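Chitinase (Paenibacillus sp. FPU-7, PDB 5GZT) probably hydrolyses internal beta-1,4 linkages between the N-acetylglucosamine units of chitin and chitodextrins, as expected of a family 18 endochitinase. Local coordinates at residues A917-F922 and D956-Y961; L676-G681 and V736-S741. All blocks are in the same frame, centred on the assembly; numbering follows the deposited sequence. Where two conformers were deposited one is given.

Interaction 1 of 2, residues A917-F922 and D956-Y961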
ATOM      1  N   ALA B 917     -34.014  14.594 -29.845  1.00 15.00           N
ATOM      2  CA  ALA B 917     -35.244  15.191 -30.458  1.00 14.51           C
ATOM      3  C   ALA B 917     -35.658  14.421 -31.691  1.00 13.55           C
ATOM      4  O   ALA B 917     -36.870  14.239 -31.938  1.00 17.03           O
ATOM      5  CB  ALA B 917     -35.028  16.722 -30.760  1.00 15.27           C
ATOM      6  N   LEU B 918     -34.683  13.882 -32.406  1.00 14.93           N
ATOM      7  CA  LEU B 918     -34.948  13.040 -33.581  1.00 15.39           C
ATOM      8  C   LEU B 918     -35.712  11.753 -33.226  1.00 15.33           C
ATOM      9  O   LEU B 918     -36.702  11.423 -33.833  1.00 15.19           O
ATOM     10  CB  LEU B 918     -33.660  12.734 -34.321  1.00 14.54           C
ATOM     11  CG  LEU B 918     -33.870  11.975 -35.625  1.00 13.81           C
ATOM     12  CD1 LEU B 918     -34.416  12.846 -36.720  1.00 15.14           C
ATOM     13  CD2 LEU B 918     -32.557  11.443 -36.116  1.00 15.61           C
ATOM     14  N   LEU B 919     -35.230  11.057 -32.218  1.00 14.76           N
ATOM     15  CA  LEU B 919     -35.861   9.827 -31.711  1.00 14.15           C
ATOM     16  C   LEU B 919     -37.199  10.117 -31.155  1.00 14.17           C
ATOM     17  O   LEU B 919     -38.163   9.367 -31.401  1.00 13.34           O
ATOM     18  CB  LEU B 919     -34.953   9.142 -30.690  1.00 13.23           C
ATOM     19  CG  LEU B 919     -33.688   8.586 -31.325  1.00 13.73           C
ATOM     20  CD1 LEU B 919     -32.711   8.065 -30.290  1.00 15.76           C
ATOM     21  CD2 LEU B 919     -33.976   7.519 -32.373  1.00 13.18           C
ATOM     22  N   LYS B 920     -37.322  11.217 -30.401  1.00 14.74           N
ATOM     23  CA  LYS B 920     -38.615  11.574 -29.845  1.00 15.83           C
ATOM     24  C   LYS B 920     -39.645  11.760 -30.978  1.00 14.85           C
ATOM     25  O   LYS B 920     -40.828  11.343 -30.880  1.00 13.49           O
ATOM     26  CB  LYS B 920     -38.519  12.879 -29.034  1.00 18.45           C
ATOM     27  CG  LYS B 920     -39.825  13.403 -28.515  1.00 21.31           C
ATOM     28  CD  LYS B 920     -39.648  14.753 -27.814  1.00 27.16           C
ATOM     29  CE  LYS B 920     -40.983  15.076 -27.145  1.00 30.08           C
ATOM     30  NZ  LYS B 920     -40.630  16.235 -26.295  1.00 36.38           N
ATOM     31  N   LEU B 921     -39.226  12.450 -32.026  1.00 15.90           N
ATOM     32  CA  LEU B 921     -40.169  12.747 -33.156  1.00 15.40           C
ATOM     33  C   LEU B 921     -40.469  11.445 -33.899  1.00 14.68           C
ATOM     34  O   LEU B 921     -41.619  11.172 -34.265  1.00 16.13           O
ATOM     35  CB  LEU B 921     -39.590  13.786 -34.092  1.00 15.64           C
ATOM     36  CG  LEU B 921     -40.562  14.077 -35.257  1.00 17.05           C
ATOM     37  CD1 LEU B 921     -41.778  14.782 -34.686  1.00 17.53           C
ATOM     38  CD2 LEU B 921     -39.916  15.070 -36.200  1.00 20.44           C
ATOM     39  N   PHE B 922     -39.460  10.650 -34.153  1.00 14.02           N
ATOM     40  CA  PHE B 922     -39.689   9.340 -34.840  1.00 14.48           C
ATOM     41  C   PHE B 922     -40.695   8.463 -34.049  1.00 14.16           C
ATOM     42  O   PHE B 922     -41.626   7.875 -34.662  1.00 11.39           O
ATOM     43  CB  PHE B 922     -38.418   8.548 -35.070  1.00 14.31           C
ATOM     44  CG  PHE B 922     -37.725   8.805 -36.401  1.00 14.83           C
ATOM     45  CD1 PHE B 922     -37.181  10.014 -36.718  1.00 15.20           C
ATOM     46  CD2 PHE B 922     -37.590   7.787 -37.301  1.00 15.21           C
ATOM     47  CE1 PHE B 922     -36.590  10.194 -37.922  1.00 17.83           C
ATOM     48  CE2 PHE B 922     -36.959   7.952 -38.463  1.00 15.53           C
ATOM     49  CZ  PHE B 922     -36.462   9.147 -38.805  1.00 16.17           C
ATOM     50  N   ASP B 956     -29.831   8.159 -21.023  1.00 18.74           N
ATOM     51  CA  ASP B 956     -30.969   8.104 -20.091  0.50 18.27           C
ATOM     52  C   ASP B 956     -32.182   8.841 -20.625  1.00 19.46           C
ATOM     53  O   ASP B 956     -33.281   8.551 -20.151  1.00 18.55           O
ATOM     54  CB  ASP B 956     -30.594   8.576 -18.677  0.50 18.91           C
ATOM     55  CG  ASP B 956     -31.522   8.045 -17.615  0.50 18.80           C
ATOM     56  OD1 ASP B 956     -32.284   7.030 -17.740  0.50 19.34           O
ATOM     57  OD2 ASP B 956     -31.541   8.695 -16.606  0.50 19.13           O
ATOM     58  N   LYS B 957     -32.065   9.711 -21.664  1.00 18.24           N
ATOM     59  CA  LYS B 957     -33.256  10.394 -22.126  1.00 16.98           C
ATOM     60  C   LYS B 957     -33.844   9.687 -23.353  1.00 16.20           C
ATOM     61  O   LYS B 957     -34.977  10.000 -23.691  1.00 16.19           O
ATOM     62  CB  LYS B 957     -32.989  11.863 -22.526  1.00 20.34           C
ATOM     63  CG  LYS B 957     -32.490  12.754 -21.355  1.00 23.25           C
ATOM     64  CD  LYS B 957     -32.119  14.134 -21.842  1.00 25.71           C
ATOM     65  CE  LYS B 957     -31.487  14.977 -20.737  1.00 33.81           C
ATOM     66  NZ  LYS B 957     -31.091  16.330 -21.291  1.00 36.61           N
ATOM     67  N   ILE B 958     -33.094   8.807 -24.003  1.00 13.73           N
ATOM     68  CA  ILE B 958     -33.605   8.271 -25.270  1.00 16.54           C
ATOM     69  C   ILE B 958     -34.303   6.912 -25.178  1.00 17.61           C
ATOM     70  O   ILE B 958     -35.102   6.584 -26.068  1.00 16.28           O
ATOM     71  CB  ILE B 958     -32.591   8.259 -26.344  1.00 14.66           C
ATOM     72  CG1 ILE B 958     -31.472   7.335 -26.036  1.00 14.76           C
ATOM     73  CG2 ILE B 958     -32.066   9.677 -26.637  1.00 16.18           C
ATOM     74  CD1 ILE B 958     -30.524   7.251 -27.189  1.00 14.88           C
ATOM     75  N   HIS B 959     -33.982   6.130 -24.128  1.00 16.54           N
ATOM     76  CA  HIS B 959     -34.511   4.779 -23.976  1.00 15.62           C
ATOM     77  C   HIS B 959     -35.952   4.692 -23.974  1.00 14.86           C
ATOM     78  O   HIS B 959     -36.496   3.726 -24.554  1.00 14.46           O
ATOM     79  CB  HIS B 959     -33.867   3.916 -22.839  1.00 16.13           C
ATOM     80  CG  HIS B 959     -34.125   4.431 -21.476  1.00 16.12           C
ATOM     81  ND1 HIS B 959     -35.304   4.216 -20.804  1.00 16.37           N
ATOM     82  CD2 HIS B 959     -33.343   5.167 -20.656  1.00 17.01           C
ATOM     83  CE1 HIS B 959     -35.263   4.849 -19.639  1.00 17.11           C
ATOM     84  NE2 HIS B 959     -34.053   5.393 -19.514  1.00 18.03           N
ATOM     85  N   GLN B 960     -36.610   5.719 -23.467  1.00 13.54           N
ATOM     86  CA  GLN B 960     -38.057   5.754 -23.486  1.00 15.16           C
ATOM     87  C   GLN B 960     -38.716   5.678 -24.893  1.00 14.49           C
ATOM     88  O   GLN B 960     -39.797   5.250 -24.956  1.00 13.27           O
ATOM     89  CB  GLN B 960     -38.634   7.041 -22.834  1.00 15.32           C
ATOM     90  CG  GLN B 960     -38.195   8.311 -23.556  1.00 16.90           C
ATOM     91  CD  GLN B 960     -38.623   9.616 -22.784  1.00 19.54           C
ATOM     92  OE1 GLN B 960     -37.798  10.400 -22.352  1.00 22.99           O
ATOM     93  NE2 GLN B 960     -39.849   9.784 -22.619  1.00 18.83           N
ATOM     94  N   TYR B 961     -38.042   6.146 -25.932  1.00 13.34           N
ATOM     95  CA  TYR B 961     -38.578   6.144 -27.311  1.00 14.92           C
ATOM     96  C   TYR B 961     -38.304   4.831 -28.053  1.00 13.95           C
ATOM     97  O   TYR B 961     -38.778   4.709 -29.159  1.00 13.11           O
ATOM     98  CB  TYR B 961     -37.854   7.299 -28.043  1.00 14.14           C
ATOM     99  CG  TYR B 961     -38.081   8.654 -27.350  1.00 14.56           C
ATOM    100  CD1 TYR B 961     -39.351   9.104 -27.019  1.00 16.95           C
ATOM    101  CD2 TYR B 961     -37.009   9.469 -27.000  1.00 17.08           C
ATOM    102  CE1 TYR B 961     -39.557  10.331 -26.380  1.00 16.92           C
ATOM    103  CE2 TYR B 961     -37.203  10.715 -26.321  1.00 16.88           C
ATOM    104  CZ  TYR B 961     -38.464  11.119 -26.037  1.00 17.45           C
ATOM    105  OH  TYR B 961     -38.636  12.337 -25.408  1.00 22.16           O
TER

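Interaction 2 of 2, residues L676-G681 and V736-S741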
ATOM      1  N   LEU B 676     -29.155  -9.893  -6.884  1.00 13.96           N
ATOM      2  CA  LEU B 676     -28.277  -8.769  -7.151  1.00 14.64           C
ATOM      3  C   LEU B 676     -27.147  -8.696  -6.095  1.00 14.58           C
ATOM      4  O   LEU B 676     -27.375  -8.174  -4.957  1.00 14.93           O
ATOM      5  CB  LEU B 676     -29.057  -7.458  -7.132  1.00 15.55           C
ATOM      6  CG  LEU B 676     -30.217  -7.341  -8.150  1.00 16.27           C
ATOM      7  CD1 LEU B 676     -31.501  -7.858  -7.534  1.00 16.84           C
ATOM      8  CD2 LEU B 676     -30.465  -5.943  -8.616  1.00 17.51           C
ATOM      9  N   PRO B 677     -25.977  -9.168  -6.472  1.00 15.15           N
ATOM     10  CA  PRO B 677     -24.761  -8.997  -5.651  1.00 15.83           C
ATOM     11  C   PRO B 677     -24.396  -7.519  -5.485  1.00 18.35           C
ATOM     12  O   PRO B 677     -24.621  -6.685  -6.438  1.00 19.44           O
ATOM     13  CB  PRO B 677     -23.677  -9.756  -6.436  1.00 14.89           C
ATOM     14  CG  PRO B 677     -24.464 -10.717  -7.331  1.00 15.54           C
ATOM     15  CD  PRO B 677     -25.638  -9.861  -7.754  1.00 14.46           C
ATOM     16  N   LEU B 678     -23.870  -7.183  -4.316  1.00 15.37           N
ATOM     17  CA  LEU B 678     -23.329  -5.881  -4.125  1.00 15.16           C
ATOM     18  C   LEU B 678     -21.910  -5.862  -4.625  1.00 15.97           C
ATOM     19  O   LEU B 678     -21.148  -6.819  -4.465  1.00 17.19           O
ATOM     20  CB  LEU B 678     -23.449  -5.433  -2.694  1.00 14.64           C
ATOM     21  CG  LEU B 678     -24.794  -4.880  -2.228  1.00 17.12           C
ATOM     22  CD1 LEU B 678     -26.031  -5.784  -2.342  1.00 16.17           C
ATOM     23  CD2 LEU B 678     -24.658  -4.430  -0.772  1.00 16.19           C
ATOM     24  N   THR B 679     -21.566  -4.763  -5.298  1.00 15.84           N
ATOM     25  CA  THR B 679     -20.263  -4.436  -5.747  1.00 16.97           C
ATOM     26  C   THR B 679     -19.621  -3.426  -4.826  1.00 17.19           C
ATOM     27  O   THR B 679     -18.430  -3.295  -4.847  1.00 15.97           O
ATOM     28  CB  THR B 679     -20.235  -3.739  -7.113  1.00 18.30           C
ATOM     29  OG1 THR B 679     -21.110  -2.631  -7.103  1.00 19.86           O
ATOM     30  CG2 THR B 679     -20.769  -4.644  -8.137  1.00 22.46           C
ATOM     31  N   GLN B 680     -20.376  -2.737  -4.027  1.00 19.55           N
ATOM     32  CA  GLN B 680     -19.807  -1.757  -3.095  1.00 22.86           C
ATOM     33  C   GLN B 680     -20.730  -1.732  -1.908  1.00 19.85           C
ATOM     34  O   GLN B 680     -21.927  -1.589  -2.095  1.00 18.41           O
ATOM     35  CB  GLN B 680     -19.600  -0.414  -3.789  1.00 26.75           C
ATOM     36  CG  GLN B 680     -19.102   0.635  -2.839  1.00 37.36           C
ATOM     37  CD  GLN B 680     -18.461   1.840  -3.511  1.00 40.75           C
ATOM     38  OE1 GLN B 680     -19.147   2.844  -3.798  1.00 43.38           O
ATOM     39  NE2 GLN B 680     -17.140   1.775  -3.704  1.00 38.12           N
ATOM     40  N   GLY B 681     -20.193  -1.954  -0.682  1.00 17.48           N
ATOM     41  CA  GLY B 681     -21.051  -2.127   0.492  1.00 15.42           C
ATOM     42  C   GLY B 681     -21.252  -3.594   0.778  1.00 16.45           C
ATOM     43  O   GLY B 681     -21.141  -4.426  -0.139  1.00 16.30           O
ATOM     44  N   VAL B 736     -34.570  -1.968  -8.308  1.00 18.07           N
ATOM     45  CA  VAL B 736     -34.250  -2.408  -6.949  1.00 16.41           C
ATOM     46  C   VAL B 736     -33.291  -1.417  -6.338  1.00 16.12           C
ATOM     47  O   VAL B 736     -32.212  -1.207  -6.845  1.00 16.09           O
ATOM     48  CB  VAL B 736     -33.573  -3.816  -6.948  1.00 17.14           C
ATOM     49  CG1 VAL B 736     -33.326  -4.288  -5.509  1.00 16.48           C
ATOM     50  CG2 VAL B 736     -34.542  -4.790  -7.634  1.00 18.58           C
ATOM     51  N   VAL B 737     -33.698  -0.747  -5.269  1.00 16.33           N
ATOM     52  CA  VAL B 737     -32.746   0.127  -4.620  1.00 16.74           C
ATOM     53  C   VAL B 737     -32.332  -0.562  -3.301  1.00 17.01           C
ATOM     54  O   VAL B 737     -33.190  -0.986  -2.559  1.00 16.73           O
ATOM     55  CB  VAL B 737     -33.390   1.481  -4.267  1.00 18.43           C
ATOM     56  CG1 VAL B 737     -32.479   2.252  -3.335  1.00 17.99           C
ATOM     57  CG2 VAL B 737     -33.738   2.289  -5.572  1.00 20.06           C
ATOM     58  N   VAL B 738     -31.024  -0.642  -3.062  1.00 17.67           N
ATOM     59  CA  VAL B 738     -30.476  -1.162  -1.829  1.00 17.65           C
ATOM     60  C   VAL B 738     -30.166   0.005  -0.917  1.00 16.84           C
ATOM     61  O   VAL B 738     -29.288   0.839  -1.214  1.00 16.79           O
ATOM     62  CB  VAL B 738     -29.189  -1.964  -2.100  1.00 17.48           C
ATOM     63  CG1 VAL B 738     -28.683  -2.635  -0.830  1.00 16.97           C
ATOM     64  CG2 VAL B 738     -29.466  -3.043  -3.095  1.00 18.23           C
ATOM     65  N   LYS B 739     -30.903   0.083   0.170  1.00 17.20           N
ATOM     66  CA  LYS B 739     -30.821   1.292   0.999  1.00 20.68           C
ATOM     67  C   LYS B 739     -29.576   1.277   1.830  1.00 20.64           C
ATOM     68  O   LYS B 739     -29.007   0.192   2.087  1.00 18.40           O
ATOM     69  CB  LYS B 739     -32.016   1.390   1.933  1.00 21.53           C
ATOM     70  CG  LYS B 739     -33.333   1.331   1.250  1.00 24.50           C
ATOM     71  CD  LYS B 739     -33.710   2.579   0.525  1.00 27.33           C
ATOM     72  CE  LYS B 739     -34.241   3.647   1.478  1.00 32.90           C
ATOM     73  NZ  LYS B 739     -34.092   4.988   0.797  1.00 33.99           N
ATOM     74  N   ALA B 740     -29.161   2.488   2.267  1.00 21.78           N
ATOM     75  CA  ALA B 740     -28.059   2.677   3.210  1.00 19.94           C
ATOM     76  C   ALA B 740     -28.241   1.772   4.445  1.00 17.93           C
ATOM     77  O   ALA B 740     -27.281   1.254   4.984  1.00 21.22           O
ATOM     78  CB  ALA B 740     -27.918   4.145   3.627  1.00 21.81           C
ATOM     79  N   SER B 741     -29.449   1.599   4.891  1.00 17.98           N
ATOM     80  CA  SER B 741     -29.729   0.796   6.091  1.00 17.97           C
ATOM     81  C   SER B 741     -29.446  -0.701   5.888  1.00 17.26           C
ATOM     82  O   SER B 741     -29.375  -1.434   6.864  1.00 13.76           O
ATOM     83  CB  SER B 741     -31.146   1.029   6.516  1.00 19.39           C
ATOM     84  OG  SER B 741     -32.050   0.402   5.582  1.00 17.65           O
TER

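Interaction 1 of 2, residues A917-F922 and D956-Y961
The phenol ring of Y961 lies flat against helix 911-933, with K920 spread across one of its faces. The CA of K920 sits 3.6 Å from the centroid of the Y961 ring and 2° off the ring normal, a CH-pi contact made by the backbone carbon itself. From there the lysine runs outward over the phenol end: its CG lies anti to the backbone N (chi1 175°) and the rest of the chain is extended. K920 CB comes within 3.5 Å of Y961 CZ, and K920 CG lies 3.5 Å from Y961 OH. A lysine suits this exposed position because its methylenes can lie on the aromatic surface while the ammonium end leads away from the contact. The opposite face of Y961 carries its own neighbour Q960, whose CG stands 3.5 Å above the ring plane, over the centre, so the ring is sandwiched between two aliphatic groups.

Deeper in, L919 and I958 form the apolar part of the contact. L919 CD1 lies 3.9 Å from I958 CD1, and about as close to I958 CB and CG2: one methyl of the leucine fork, packed against the beta-branched I958. L919 CB also approaches Y961 CD2 at 4.2 Å, linking the apolar patch to the aromatic one.

Strand 938-943 lies beneath both partners, I941 touching L919 and I958 alike, while helix 868-884 packs against helix 911-933 through F922. The contact thus belongs to the layer of helices outside the parallel strands of a family 18 TIM barrel.

Interaction 2 of 2, residues L676-G681 and V736-S741
Two strands from different sheets of the Chitinase W immunoglobulin-like domain face each other here, joined through the hydrophobic core between them. Strand 668-678 brings L676 and L678, and strand 732-738 answers with V736 and V738. The backbones stay well apart, 8.7 Å between the CA atoms of L676 and V736 and 8.9 Å between those of L678 and V738, a spacing filled by side chains.

In the first pair, L676 reaches across with one methyl branch: its CD2 rests 4.1 Å from V736 CB. The first torsion of L676 (chi1 -59°) places CG beside the backbone N, and chi2 of 90° then turns CD2 to the valine, so that the two side chains meet at a slant. In the second pair L678 extends its CD1 to 4.4 Å from V738 CG1, a looser touch of methyl on methyl. Leucine on one strand and valine on the other make a sensible match, since the longer residue spans the gap and the compact beta-branched one favours extended backbone. All four are buried.

L676 also reaches A754 and V756 of strand 754-759, next to 732-738 in the opposing sheet; V736 touches V692 on the flanking strand 692-695 of its own sheet. Just beyond L678 the chain turns a corner at T679, where T679 and Q680 both face G653 in a classic beta bulge. Two sheets pressed face to face through alternate aliphatic residues are the hallmark of the beta-sandwich found in immunoglobulin-like domains.

Interaction 2 comes first along the chain and is complete before interaction 1 begins, and the two belong to different domains. The strands of 676-681 and 736-741 lie in the immunoglobulin-like domain, whereas 917-922 and 956-961 belong to the second of the two glycosyl hydrolase family 18 ranges, a family with the TIM-barrel fold. Their centres are 30 Å apart and their nearest atoms about 13 Å, without touching, on the same side of the chain's centre. One joins two sheets across an all-beta core; the other joins helical elements outside the parallel strands of the barrel. Each is thus an internal contact of its own domain in this multidomain chitinase.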